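Local coordinates for surface protein SPB1 (Streptococcus agalactiae, PDB 4UZG) that forms the repeating backbone of the group B streptococcus pilus 2b, its subunits probably being joined covalently by sortase into a long fibre, at residues Y11-T16 against V166-I171; Y19-K24 against Y38-T43; V59-G64 against I95-T100; D260-T265 against L271-T276. One frame throughout, in Å; residues are numbered along the deposited sequence. Where two conformers were deposited one is given.

Contact 1 (Y11-T16 against V166-I171)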
loop_
_atom_site.group_PDB
_atom_site.type_symbol
_atom_site.label_atom_id
_atom_site.label_comp_id
_atom_site.label_asym_id
_atom_site.label_seq_id
_atom_site.Cartn_x
_atom_site.Cartn_y
_atom_site.Cartn_z
ATOM N N TYR A 11 3.457 -3.281 -0.958
ATOM C CA TYR A 11 4.148 -2.064 -1.349
ATOM C C TYR A 11 5.267 -1.773 -0.371
ATOM O O TYR A 11 5.241 -2.229 0.766
ATOM C CB TYR A 11 3.185 -0.867 -1.309
ATOM C CG TYR A 11 2.034 -0.971 -2.270
ATOM C CD1 TYR A 11 2.143 -0.508 -3.568
ATOM C CD2 TYR A 11 0.828 -1.534 -1.884
ATOM C CE1 TYR A 11 1.078 -0.618 -4.461
ATOM C CE2 TYR A 11 -0.243 -1.641 -2.764
ATOM C CZ TYR A 11 -0.113 -1.192 -4.045
ATOM O OH TYR A 11 -1.199 -1.321 -4.878
ATOM N N SER A 12 6.225 -0.973 -0.802
ATOM C CA SER A 12 7.142 -0.295 0.110
ATOM C C SER A 12 6.609 1.096 0.416
ATOM O O SER A 12 5.965 1.743 -0.414
ATOM C CB SER A 12 8.544 -0.151 -0.481
ATOM O OG SER A 12 9.203 -1.397 -0.522
ATOM N N VAL A 13 6.903 1.573 1.629
ATOM C CA VAL A 13 6.627 2.950 1.999
ATOM C C VAL A 13 7.199 3.887 0.936
ATOM O O VAL A 13 8.331 3.714 0.477
ATOM C CB VAL A 13 7.159 3.217 3.417
ATOM C CG1 VAL A 13 7.215 4.704 3.722
ATOM C CG2 VAL A 13 6.290 2.485 4.440
ATOM N N GLY A 14 6.388 4.847 0.519
ATOM C CA GLY A 14 6.707 5.779 -0.547
ATOM C C GLY A 14 6.176 5.395 -1.920
ATOM O O GLY A 14 6.170 6.235 -2.829
ATOM N N ASP A 15 5.728 4.154 -2.072
ATOM C CA ASP A 15 5.216 3.698 -3.363
ATOM C C ASP A 15 3.864 4.359 -3.682
ATOM O O ASP A 15 3.070 4.710 -2.808
ATOM C CB ASP A 15 4.990 2.187 -3.390
ATOM C CG ASP A 15 6.249 1.347 -3.490
ATOM O OD1 ASP A 15 7.367 1.882 -3.607
ATOM O OD2 ASP A 15 6.068 0.104 -3.458
ATOM N N THR A 16 3.623 4.480 -4.975
ATOM C CA THR A 16 2.315 4.850 -5.496
ATOM C C THR A 16 1.412 3.618 -5.488
ATOM O O THR A 16 1.756 2.572 -6.057
ATOM C CB THR A 16 2.440 5.387 -6.915
ATOM O OG1 THR A 16 3.282 6.538 -6.882
ATOM C CG2 THR A 16 1.072 5.763 -7.489
ATOM N N VAL A 166 -4.171 -1.846 2.152
ATOM C CA VAL A 166 -2.823 -1.836 1.587
ATOM C C VAL A 166 -1.886 -2.549 2.561
ATOM O O VAL A 166 -2.083 -2.518 3.778
ATOM C CB VAL A 166 -2.295 -0.429 1.272
ATOM C CG1 VAL A 166 -3.139 0.234 0.182
ATOM C CG2 VAL A 166 -2.184 0.399 2.545
ATOM N N ARG A 167 -0.892 -3.239 2.018
ATOM C CA ARG A 167 -0.027 -4.097 2.829
ATOM C C ARG A 167 1.445 -3.820 2.595
ATOM O O ARG A 167 1.857 -3.530 1.463
ATOM C CB ARG A 167 -0.288 -5.567 2.495
ATOM C CG ARG A 167 -1.688 -6.060 2.587
ATOM C CD ARG A 167 -2.010 -6.516 3.916
ATOM N NE ARG A 167 -3.386 -6.946 4.106
ATOM C CZ ARG A 167 -3.886 -7.118 5.305
ATOM N NH1 ARG A 167 -3.129 -6.911 6.359
ATOM N NH2 ARG A 167 -5.141 -7.455 5.460
ATOM N N ASP A 168 2.232 -3.973 3.652
ATOM C CA ASP A 168 3.681 -3.967 3.554
ATOM C C ASP A 168 4.270 -4.937 4.575
ATOM O O ASP A 168 3.535 -5.535 5.361
ATOM C CB ASP A 168 4.269 -2.541 3.628
ATOM C CG ASP A 168 4.143 -1.858 4.964
ATOM O OD1 ASP A 168 3.883 -2.471 5.997
ATOM O OD2 ASP A 168 4.376 -0.604 4.945
ATOM N N GLY A 169 5.583 -5.121 4.511
ATOM C CA GLY A 169 6.280 -6.086 5.331
ATOM C C GLY A 169 7.337 -5.474 6.232
ATOM O O GLY A 169 7.685 -4.295 6.122
ATOM N N GLN A 170 7.824 -6.309 7.131
ATOM C CA GLN A 170 8.814 -5.907 8.117
ATOM C C GLN A 170 9.856 -7.002 8.308
ATOM O O GLN A 170 9.494 -8.187 8.376
ATOM C CB GLN A 170 8.124 -5.641 9.441
ATOM C CG GLN A 170 9.042 -5.283 10.605
ATOM C CD GLN A 170 8.235 -5.043 11.826
ATOM O OE1 GLN A 170 7.927 -5.987 12.580
ATOM N NE2 GLN A 170 7.840 -3.814 12.026
ATOM N N ILE A 171 11.118 -6.587 8.394
ATOM C CA ILE A 171 12.219 -7.489 8.693
ATOM C C ILE A 171 12.788 -7.092 10.056
ATOM O O ILE A 171 13.236 -5.956 10.246
ATOM C CB ILE A 171 13.325 -7.403 7.629
ATOM C CG1 ILE A 171 12.781 -7.747 6.233
ATOM C CG2 ILE A 171 14.496 -8.314 8.000
ATOM C CD1 ILE A 171 13.777 -7.525 5.096
#
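Asp-168 lays its side chain over the main chain of Tyr-11, its CB pressed to 3.0 Å from the Tyr-11 carbonyl O, which makes this a tight fit. Its CG sits between its own backbone N and carbonyl carbon (chi1 69°), and this brings the carboxylate round to Val-13, where OD2 meets the CG2 methyl at 3.7 Å as the two side chains pass at a slant. Next to this overlap runs the one hydrogen bond between the segments, from Tyr-11 N to Arg-167 O at 2.9 Å. It is bent at the hydrogen (143°), although the donor lies close to the line of the carbonyl. The same oxygen lies at the edge of the Tyr-11 ring, near its plane, with CD2 4.0 Å away. The ring itself turns toward strand 16-26, and its OH is hydrogen-bonded to Asp-7 and Gln-8; the Arg-167 guanidinium likewise leaves the contact for the carbonyls of Gly-138 and Ala-140. Beyond Tyr-11 the chain folds into a type II turn from Ser-12 to Asp-15. Asp-15 N binds Ser-12 O, and Asp-15 OD2 accepts Ser-12 N at 2.9 Å from above the carboxylate plane, so the turn is closed twice. Val-13 is tied by its backbone to Val-207, one of the calcium-site residues. Residues 166-168 lead from the large N-terminal sheet into strand 169-177 of the next domain. Since the only hydrogen bond across the contact joins main-chain atoms, the pairing depends little on side-chain chemistry.

Contact 2 (Y19-K24 against Y38-T43)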
loop_
_atom_site.group_PDB
_atom_site.type_symbol
_atom_site.label_atom_id
_atom_site.label_comp_id
_atom_site.label_asym_id
_atom_site.label_seq_id
_atom_site.Cartn_x
_atom_site.Cartn_y
_atom_site.Cartn_z
ATOM N N TYR A 19 -5.517 2.569 -6.972
ATOM C CA TYR A 19 -6.803 2.043 -6.559
ATOM C C TYR A 19 -7.793 2.026 -7.717
ATOM O O TYR A 19 -7.787 2.930 -8.561
ATOM C CB TYR A 19 -7.401 2.963 -5.509
ATOM C CG TYR A 19 -6.716 2.998 -4.157
ATOM C CD1 TYR A 19 -7.098 2.131 -3.158
ATOM C CD2 TYR A 19 -5.738 3.928 -3.862
ATOM C CE1 TYR A 19 -6.556 2.195 -1.889
ATOM C CE2 TYR A 19 -5.167 3.997 -2.590
ATOM C CZ TYR A 19 -5.576 3.137 -1.605
ATOM O OH TYR A 19 -5.019 3.275 -0.357
ATOM N N THR A 20 -8.665 1.023 -7.719
ATOM C CA THR A 20 -9.761 0.929 -8.662
ATOM C C THR A 20 -11.058 0.642 -7.913
ATOM O O THR A 20 -11.126 -0.322 -7.150
ATOM C CB THR A 20 -9.523 -0.178 -9.710
ATOM O OG1 THR A 20 -8.287 0.080 -10.388
ATOM C CG2 THR A 20 -10.636 -0.200 -10.747
ATOM N N ILE A 21 -12.059 1.491 -8.135
ATOM C CA ILE A 21 -13.406 1.276 -7.615
ATOM C C ILE A 21 -14.275 0.912 -8.812
ATOM O O ILE A 21 -14.302 1.648 -9.799
ATOM C CB ILE A 21 -13.971 2.551 -6.972
ATOM C CG1 ILE A 21 -13.102 2.999 -5.799
ATOM C CG2 ILE A 21 -15.421 2.313 -6.552
ATOM C CD1 ILE A 21 -13.369 4.451 -5.407
ATOM N N THR A 22 -14.990 -0.195 -8.734
ATOM C CA THR A 22 -15.826 -0.703 -9.829
ATOM C C THR A 22 -17.249 -0.916 -9.304
ATOM O O THR A 22 -17.422 -1.550 -8.248
ATOM C CB THR A 22 -15.229 -2.049 -10.402
ATOM O OG1 THR A 22 -13.871 -1.830 -10.838
ATOM C CG2 THR A 22 -16.046 -2.604 -11.555
ATOM N N TYR A 23 -18.248 -0.428 -10.041
ATOM C CA TYR A 23 -19.650 -0.610 -9.702
ATOM C C TYR A 23 -20.357 -1.032 -10.976
ATOM O O TYR A 23 -20.446 -0.275 -11.929
ATOM C CB TYR A 23 -20.215 0.695 -9.185
ATOM C CG TYR A 23 -21.670 0.664 -8.803
ATOM C CD1 TYR A 23 -22.064 0.247 -7.543
ATOM C CD2 TYR A 23 -22.633 1.164 -9.663
ATOM C CE1 TYR A 23 -23.379 0.290 -7.158
ATOM C CE2 TYR A 23 -23.969 1.205 -9.299
ATOM C CZ TYR A 23 -24.331 0.763 -8.047
ATOM O OH TYR A 23 -25.649 0.826 -7.672
ATOM N N LYS A 24 -20.864 -2.253 -10.980
ATOM C CA LYS A 24 -21.388 -2.870 -12.187
ATOM C C LYS A 24 -22.869 -2.735 -12.376
ATOM O O LYS A 24 -23.408 -3.144 -13.412
ATOM C CB LYS A 24 -21.016 -4.341 -12.221
ATOM C CG LYS A 24 -19.531 -4.591 -12.442
ATOM C CD LYS A 24 -19.403 -5.940 -13.162
ATOM C CE LYS A 24 -18.073 -6.614 -13.048
ATOM N NZ LYS A 24 -17.797 -6.966 -11.645
ATOM N N TYR A 38 -25.281 9.079 -9.532
ATOM C CA TYR A 38 -24.593 8.122 -8.668
ATOM C C TYR A 38 -23.544 8.882 -7.875
ATOM O O TYR A 38 -22.835 9.723 -8.426
ATOM C CB TYR A 38 -23.942 6.961 -9.469
ATOM C CG TYR A 38 -24.956 5.962 -9.921
ATOM C CD1 TYR A 38 -25.362 4.929 -9.093
ATOM C CD2 TYR A 38 -25.557 6.077 -11.167
ATOM C CE1 TYR A 38 -26.353 4.046 -9.493
ATOM C CE2 TYR A 38 -26.531 5.188 -11.576
ATOM C CZ TYR A 38 -26.959 4.195 -10.731
ATOM O OH TYR A 38 -27.955 3.317 -11.104
ATOM N N VAL A 39 -23.434 8.561 -6.594
ATOM C CA VAL A 39 -22.487 9.220 -5.692
ATOM C C VAL A 39 -21.486 8.195 -5.182
ATOM O O VAL A 39 -21.870 7.181 -4.578
ATOM C CB VAL A 39 -23.219 9.850 -4.505
ATOM C CG1 VAL A 39 -22.220 10.583 -3.622
ATOM C CG2 VAL A 39 -24.341 10.790 -4.966
ATOM N N ILE A 40 -20.201 8.459 -5.422
ATOM C CA ILE A 40 -19.103 7.612 -4.979
ATOM C C ILE A 40 -18.384 8.363 -3.865
ATOM O O ILE A 40 -17.838 9.440 -4.084
ATOM C CB ILE A 40 -18.124 7.347 -6.140
ATOM C CG1 ILE A 40 -18.844 6.649 -7.297
ATOM C CG2 ILE A 40 -16.928 6.528 -5.647
ATOM C CD1 ILE A 40 -19.224 7.575 -8.446
ATOM N N LYS A 41 -18.389 7.786 -2.667
ATOM C CA LYS A 41 -17.744 8.398 -1.508
ATOM C C LYS A 41 -16.636 7.493 -1.033
ATOM O O LYS A 41 -16.863 6.312 -0.807
ATOM C CB LYS A 41 -18.734 8.589 -0.367
ATOM C CG LYS A 41 -19.671 9.730 -0.565
ATOM C CD LYS A 41 -20.593 9.942 0.624
ATOM C CE LYS A 41 -21.552 11.103 0.373
ATOM N NZ LYS A 41 -22.399 11.368 1.573
ATOM N N ASP A 42 -15.433 8.029 -0.863
ATOM C CA ASP A 42 -14.271 7.206 -0.482
ATOM C C ASP A 42 -13.641 7.812 0.750
ATOM O O ASP A 42 -13.206 8.975 0.738
ATOM C CB ASP A 42 -13.292 7.195 -1.647
ATOM C CG ASP A 42 -12.177 6.200 -1.480
ATOM O OD1 ASP A 42 -11.678 5.987 -0.371
ATOM O OD2 ASP A 42 -11.728 5.642 -2.522
ATOM N N THR A 43 -13.638 7.033 1.832
ATOM C CA THR A 43 -12.983 7.435 3.066
ATOM C C THR A 43 -11.648 6.674 3.124
ATOM O O THR A 43 -11.624 5.454 3.268
ATOM C CB THR A 43 -13.830 7.104 4.292
ATOM O OG1 THR A 43 -15.116 7.708 4.158
ATOM C CG2 THR A 43 -13.155 7.603 5.578
#
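Ile-21, Tyr-23 and Tyr-38 supply most of the buried surface where strand 19-24 faces strand 38-43 across the protein core. The two axes come no closer than 10.2 Å and run at 147° to each other, too far apart for backbone pairing; side chains from both strands meet in between, with Ala-149 and Ile-151 of strand 146-153 adding to the packing. Ile-21 extends its CG1 arm until CD1 stands 3.5 Å from Asp-42 OD2 and 4.1 Å from Ile-40 CG2; the two isoleucines slide past one another in opposite directions. The Asp-42 carboxylate thus has a methyl beside it, while its oxygens find weak hydrogen bonds with Tyr-127 OH and Lys-4 NZ. Farther along, the rings of Tyr-23 and Tyr-38 meet obliquely, their planes at 53° and their centres 5.6 Å apart. Touching is concentrated on Tyr-38 CE1, which lies 3.7 Å from Tyr-23 CE2 and 3.8 Å from Tyr-23 OH. Tyr-23 reaches inward with CG opposite its backbone N (chi1 179°), whereas Tyr-38 has CG opposite its carbonyl carbon, and their side chains cross at about a right angle. The carbonyl of Val-27 anchors the Tyr-38 hydroxyl. Strand 16-26 is paired with 121-131 and strand 37-43 with 90-96. Two strand layers packed face to face through their side chains are the hallmark of a beta sandwich, consistent with the immunoglobulin-like domains of Gram-positive pilins.

Contact 3 (V59-G64 against I95-T100)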
loop_
_atom_site.group_PDB
_atom_site.type_symbol
_atom_site.label_atom_id
_atom_site.label_comp_id
_atom_site.label_asym_id
_atom_site.label_seq_id
_atom_site.Cartn_x
_atom_site.Cartn_y
_atom_site.Cartn_z
ATOM N N VAL A 59 -12.361 8.652 -14.458
ATOM C CA VAL A 59 -13.732 8.237 -14.211
ATOM C C VAL A 59 -14.339 7.827 -15.553
ATOM O O VAL A 59 -14.375 8.634 -16.481
ATOM C CB VAL A 59 -14.568 9.366 -13.575
ATOM C CG1 VAL A 59 -15.944 8.852 -13.221
ATOM C CG2 VAL A 59 -13.852 9.942 -12.346
ATOM N N THR A 60 -14.819 6.590 -15.646
ATOM C CA THR A 60 -15.392 6.094 -16.879
ATOM C C THR A 60 -16.716 5.378 -16.638
ATOM O O THR A 60 -16.986 4.837 -15.556
ATOM C CB THR A 60 -14.438 5.105 -17.599
ATOM O OG1 THR A 60 -14.200 3.980 -16.754
ATOM C CG2 THR A 60 -13.123 5.729 -18.023
ATOM N N ILE A 61 -17.506 5.364 -17.706
ATOM C CA ILE A 61 -18.721 4.579 -17.786
ATOM C C ILE A 61 -18.545 3.627 -18.964
ATOM O O ILE A 61 -18.257 4.058 -20.082
ATOM C CB ILE A 61 -19.979 5.462 -17.995
ATOM C CG1 ILE A 61 -20.110 6.492 -16.859
ATOM C CG2 ILE A 61 -21.213 4.578 -18.100
ATOM C CD1 ILE A 61 -21.168 7.503 -17.096
ATOM N N THR A 62 -18.724 2.335 -18.716
ATOM C CA THR A 62 -18.578 1.306 -19.753
ATOM C C THR A 62 -19.912 0.587 -19.909
ATOM O O THR A 62 -20.462 0.067 -18.931
ATOM C CB THR A 62 -17.488 0.303 -19.375
ATOM O OG1 THR A 62 -16.273 1.001 -19.095
ATOM C CG2 THR A 62 -17.244 -0.679 -20.519
ATOM N N ASP A 63 -20.433 0.585 -21.120
ATOM C CA ASP A 63 -21.728 -0.002 -21.372
ATOM C C ASP A 63 -21.585 -1.490 -21.623
ATOM O O ASP A 63 -20.486 -2.041 -21.583
ATOM C CB ASP A 63 -22.511 0.770 -22.446
ATOM C CG ASP A 63 -22.045 0.508 -23.861
ATOM O OD1 ASP A 63 -21.289 -0.456 -24.121
ATOM O OD2 ASP A 63 -22.494 1.283 -24.741
ATOM N N GLY A 64 -22.708 -2.154 -21.845
ATOM C CA GLY A 64 -22.714 -3.601 -21.938
ATOM C C GLY A 64 -21.968 -4.136 -23.149
ATOM O O GLY A 64 -21.626 -5.311 -23.180
ATOM N N ILE A 95 -21.811 11.713 -10.148
ATOM C CA ILE A 95 -21.958 11.575 -11.590
ATOM C C ILE A 95 -23.439 11.839 -11.936
ATOM O O ILE A 95 -24.310 11.038 -11.612
ATOM C CB ILE A 95 -21.565 10.172 -12.070
ATOM C CG1 ILE A 95 -20.116 9.853 -11.673
ATOM C CG2 ILE A 95 -21.771 10.062 -13.580
ATOM C CD1 ILE A 95 -19.675 8.436 -11.999
ATOM N N PRO A 96 -23.739 12.966 -12.591
ATOM C CA PRO A 96 -25.127 13.188 -13.009
ATOM C C PRO A 96 -25.522 12.137 -14.054
ATOM O O PRO A 96 -24.726 11.774 -14.920
ATOM C CB PRO A 96 -25.112 14.617 -13.577
ATOM C CG PRO A 96 -23.727 14.843 -14.002
ATOM C CD PRO A 96 -22.868 14.079 -13.005
ATOM N N TRP A 97 -26.764 11.682 -13.966
ATOM C CA TRP A 97 -27.221 10.529 -14.738
ATOM C C TRP A 97 -28.366 10.887 -15.680
ATOM O O TRP A 97 -28.686 10.123 -16.595
ATOM C CB TRP A 97 -27.666 9.418 -13.769
ATOM C CG TRP A 97 -27.463 8.036 -14.293
ATOM C CD1 TRP A 97 -28.428 7.127 -14.609
ATOM C CD2 TRP A 97 -26.207 7.392 -14.540
ATOM N NE1 TRP A 97 -27.855 5.967 -15.040
ATOM C CE2 TRP A 97 -26.497 6.102 -15.013
ATOM C CE3 TRP A 97 -24.880 7.777 -14.385
ATOM C CZ2 TRP A 97 -25.497 5.189 -15.343
ATOM C CZ3 TRP A 97 -23.884 6.875 -14.726
ATOM C CH2 TRP A 97 -24.198 5.598 -15.191
ATOM N N ALA A 98 -28.989 12.040 -15.451
ATOM C CA ALA A 98 -30.116 12.481 -16.266
ATOM C C ALA A 98 -30.169 13.992 -16.184
ATOM O O ALA A 98 -29.648 14.592 -15.240
ATOM C CB ALA A 98 -31.444 11.859 -15.768
ATOM N N ALA A 99 -30.838 14.615 -17.153
ATOM C CA ALA A 99 -30.909 16.068 -17.218
ATOM C C ALA A 99 -31.764 16.664 -16.108
ATOM O O ALA A 99 -31.567 17.821 -15.748
ATOM C CB ALA A 99 -31.436 16.525 -18.580
ATOM N N THR A 100 -32.738 15.904 -15.610
ATOM C CA THR A 100 -33.624 16.349 -14.519
ATOM C C THR A 100 -33.880 15.192 -13.554
ATOM O O THR A 100 -33.603 14.038 -13.888
ATOM C CB THR A 100 -34.987 16.842 -15.031
ATOM O OG1 THR A 100 -35.700 15.757 -15.635
ATOM C CG2 THR A 100 -34.818 17.968 -16.030
#
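In one of its two conformers, Ile-61 places its CD1 methyl in the angle between Ile-95 and Trp-97, the closest bump-in-hollow fit that conformer makes here. CD1 lies 3.7 Å from Trp-97 CZ3 and 4.1 Å from Trp-97 CH2, meeting the six-membered end of the indole obliquely, and, more loosely, 4.4 Å from Ile-95 CG2 next to it. The hollow is shaped from within its own segment, because Ile-95 CG2 abuts the edge of the indole in its plane. The CB of Trp-97 does not point at segment 59-64, but a chi1 of -149°, away from the usual staggered values, brings the benzene end of the ring to Ile-61. A second, smaller fit joins Val-59 and Ile-95. The CG1 methyl of Val-59, opposite the backbone N (chi1 -175°), reaches Ile-95 CD1 at 3.9 Å, and the two side chains slide past each other in opposite senses. No hydrogen bond joins the segments; the meeting is wholly apolar and all four residues are buried. Elsewhere the indole meets Tyr-38 edge-to-face and Tyr-117 obliquely, and NE1 has a weak hydrogen bond to Asn-28 OD1. Strand 50-62 lies between strands 68-73 and 121-131, while strand 90-96 is bonded to strand 37-43 at Ile-95; the contact spans the core between these strands, where Leu-71 and Tyr-82 pack on both Val-59 and Ile-95, and Ile-123 on Ile-95.

Contact 4 (D260-T265 against L271-T276)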
loop_
_atom_site.group_PDB
_atom_site.type_symbol
_atom_site.label_atom_id
_atom_site.label_comp_id
_atom_site.label_asym_id
_atom_site.label_seq_id
_atom_site.Cartn_x
_atom_site.Cartn_y
_atom_site.Cartn_z
ATOM N N ASP A 260 5.755 -14.572 0.048
ATOM C CA ASP A 260 5.766 -15.979 -0.337
ATOM C C ASP A 260 7.171 -16.538 -0.304
ATOM O O ASP A 260 8.086 -15.953 -0.876
ATOM C CB ASP A 260 5.204 -16.161 -1.753
ATOM C CG ASP A 260 3.707 -15.916 -1.839
ATOM O OD1 ASP A 260 3.025 -16.029 -0.802
ATOM O OD2 ASP A 260 3.225 -15.627 -2.956
ATOM N N GLY A 261 7.340 -17.663 0.373
ATOM C CA GLY A 261 8.652 -18.274 0.517
ATOM C C GLY A 261 9.401 -17.892 1.788
ATOM O O GLY A 261 10.489 -18.389 2.050
ATOM N N ALA A 262 8.821 -17.012 2.591
ATOM C CA ALA A 262 9.475 -16.570 3.815
ATOM C C ALA A 262 9.745 -17.684 4.792
ATOM O O ALA A 262 8.973 -18.624 4.916
ATOM C CB ALA A 262 8.622 -15.537 4.500
ATOM N N THR A 263 10.855 -17.521 5.498
ATOM C CA THR A 263 11.166 -18.261 6.700
ATOM C C THR A 263 11.141 -17.329 7.925
ATOM O O THR A 263 11.011 -16.099 7.807
ATOM C CB THR A 263 12.567 -18.869 6.578
ATOM O OG1 THR A 263 13.519 -17.829 6.342
ATOM C CG2 THR A 263 12.628 -19.833 5.419
ATOM N N ASP A 264 11.218 -17.933 9.108
ATOM C CA ASP A 264 11.330 -17.165 10.337
ATOM C C ASP A 264 10.154 -16.214 10.528
ATOM O O ASP A 264 10.331 -15.058 10.918
ATOM C CB ASP A 264 12.648 -16.376 10.316
ATOM C CG ASP A 264 13.857 -17.266 10.089
ATOM O OD1 ASP A 264 13.911 -18.362 10.706
ATOM O OD2 ASP A 264 14.771 -16.887 9.305
ATOM N N THR A 265 8.948 -16.688 10.260
ATOM C CA THR A 265 7.792 -15.814 10.344
ATOM C C THR A 265 7.264 -15.671 11.768
ATOM O O THR A 265 7.435 -16.553 12.601
ATOM C CB THR A 265 6.663 -16.300 9.424
ATOM O OG1 THR A 265 6.159 -17.552 9.889
ATOM C CG2 THR A 265 7.147 -16.459 7.997
ATOM N N LEU A 271 4.734 -11.762 6.054
ATOM C CA LEU A 271 5.148 -10.348 5.941
ATOM C C LEU A 271 5.803 -9.816 7.217
ATOM O O LEU A 271 6.162 -8.650 7.266
ATOM C CB LEU A 271 3.968 -9.476 5.513
ATOM C CG LEU A 271 3.511 -9.697 4.071
ATOM C CD1 LEU A 271 2.270 -8.842 3.830
ATOM C CD2 LEU A 271 4.618 -9.349 3.085
ATOM N N LEU A 272 5.971 -10.670 8.216
ATOM C CA LEU A 272 6.628 -10.310 9.465
ATOM C C LEU A 272 7.720 -11.351 9.702
ATOM O O LEU A 272 7.446 -12.430 10.222
ATOM C CB LEU A 272 5.649 -10.271 10.643
ATOM C CG LEU A 272 4.468 -9.319 10.509
ATOM C CD1 LEU A 272 3.523 -9.511 11.684
ATOM C CD2 LEU A 272 4.922 -7.885 10.412
ATOM N N VAL A 273 8.950 -11.044 9.296
ATOM C CA VAL A 273 9.999 -12.053 9.313
ATOM C C VAL A 273 11.104 -11.651 10.295
ATOM O O VAL A 273 11.304 -10.475 10.618
ATOM C CB VAL A 273 10.565 -12.352 7.894
ATOM C CG1 VAL A 273 9.473 -12.808 6.958
ATOM C CG2 VAL A 273 11.295 -11.185 7.302
ATOM N N ASN A 274 11.820 -12.673 10.763
ATOM C CA ASN A 274 12.746 -12.541 11.874
ATOM C C ASN A 274 14.043 -13.300 11.629
ATOM O O ASN A 274 14.361 -14.241 12.359
ATOM C CB ASN A 274 12.107 -13.097 13.142
ATOM C CG ASN A 274 10.814 -12.419 13.487
ATOM O OD1 ASN A 274 10.786 -11.436 14.243
ATOM N ND2 ASN A 274 9.716 -12.936 12.937
ATOM N N PRO A 275 14.838 -12.890 10.634
ATOM C CA PRO A 275 16.120 -13.561 10.411
ATOM C C PRO A 275 17.091 -13.381 11.584
ATOM O O PRO A 275 17.151 -12.302 12.185
ATOM C CB PRO A 275 16.657 -12.845 9.162
ATOM C CG PRO A 275 16.020 -11.492 9.203
ATOM C CD PRO A 275 14.627 -11.788 9.684
ATOM N N THR A 276 17.861 -14.431 11.867
ATOM C CA THR A 276 18.963 -14.384 12.818
ATOM C C THR A 276 20.259 -14.454 12.028
ATOM O O THR A 276 20.414 -15.320 11.166
ATOM C CB THR A 276 18.877 -15.578 13.795
ATOM O OG1 THR A 276 17.690 -15.462 14.579
ATOM C CG2 THR A 276 20.055 -15.618 14.726
HETATM O O HOH W 1 17.386 -16.845 10.281
#
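Val-273 forms the close-packed side of this contact: its CG1 methyl rests 3.8 Å from Ala-262 CB and 3.7 Å from the Thr-263 carbonyl O, against segment 260-265. Strand 254-258 adds Val-256 and Leu-258 to the surroundings of this valine. The same valine pairs with Thr-265, antiparallel and non-hydrogen-bonded, the CA atoms of Thr-265 and Val-273 4.5 Å apart, and Thr-265 CA leans on Leu-272 O in a CA-H...O contact. The polar centre is the carbonyl O of Asp-264, gripped by two N-H groups of Asn-274. The side-chain amide does it better: ND2 donates over 3.0 Å, nearly straight at 165°, with the oxygen in the amide plane. Asn-274 N comes to 2.8 Å of the same oxygen, but at 125° its bond is weak. A chi1 of -58° turns the Asn-274 amide back onto Asp-264, and ND2 is further tied to Thr-266 OG1. Asp-264 has a left-handed backbone conformation, and its carbonyl and CB both face segment 271-276. There the contact loosens toward solvent: Asp-264 CB touches Asn-274 O at 3.4 Å, but the carboxylate reaches Thr-276 only through a water, which donates to Asp-264 OD2 and accepts from Thr-276 N. Thr-263, too, is exposed. Val-273 opens strand 273-279, which lies parallel beside strand 169-177. First and last strands as parallel neighbours are a hallmark of the CnaB-type fold of Gram-positive surface proteins, in keeping with the prealbumin-like family assigned to this domain.

The contacts trace the long axis of an elongated two-domain subunit. Contacts 2 and 3 share the core of the N-terminal sandwich, their centres about 13 Å apart, joined where Ile-95 N probably bonds Tyr-38 O at 2.8 Å. Contact 1 sits at the domain junction and, in one conformer of Val-166, touches contact 2 through Val-166 CG1, 3.6 Å from Tyr-19 OH. On its other side Gln-170 N probably bonds Leu-271 O of contact 4 at 2.9 Å, linking strands 169-177 and 273-279. Contacts 3 and 4 lie farthest apart, about 47 Å between centres. Calcium ions lie about 8 Å from the Val-13 side chain and about 9 Å from that of Ile-61.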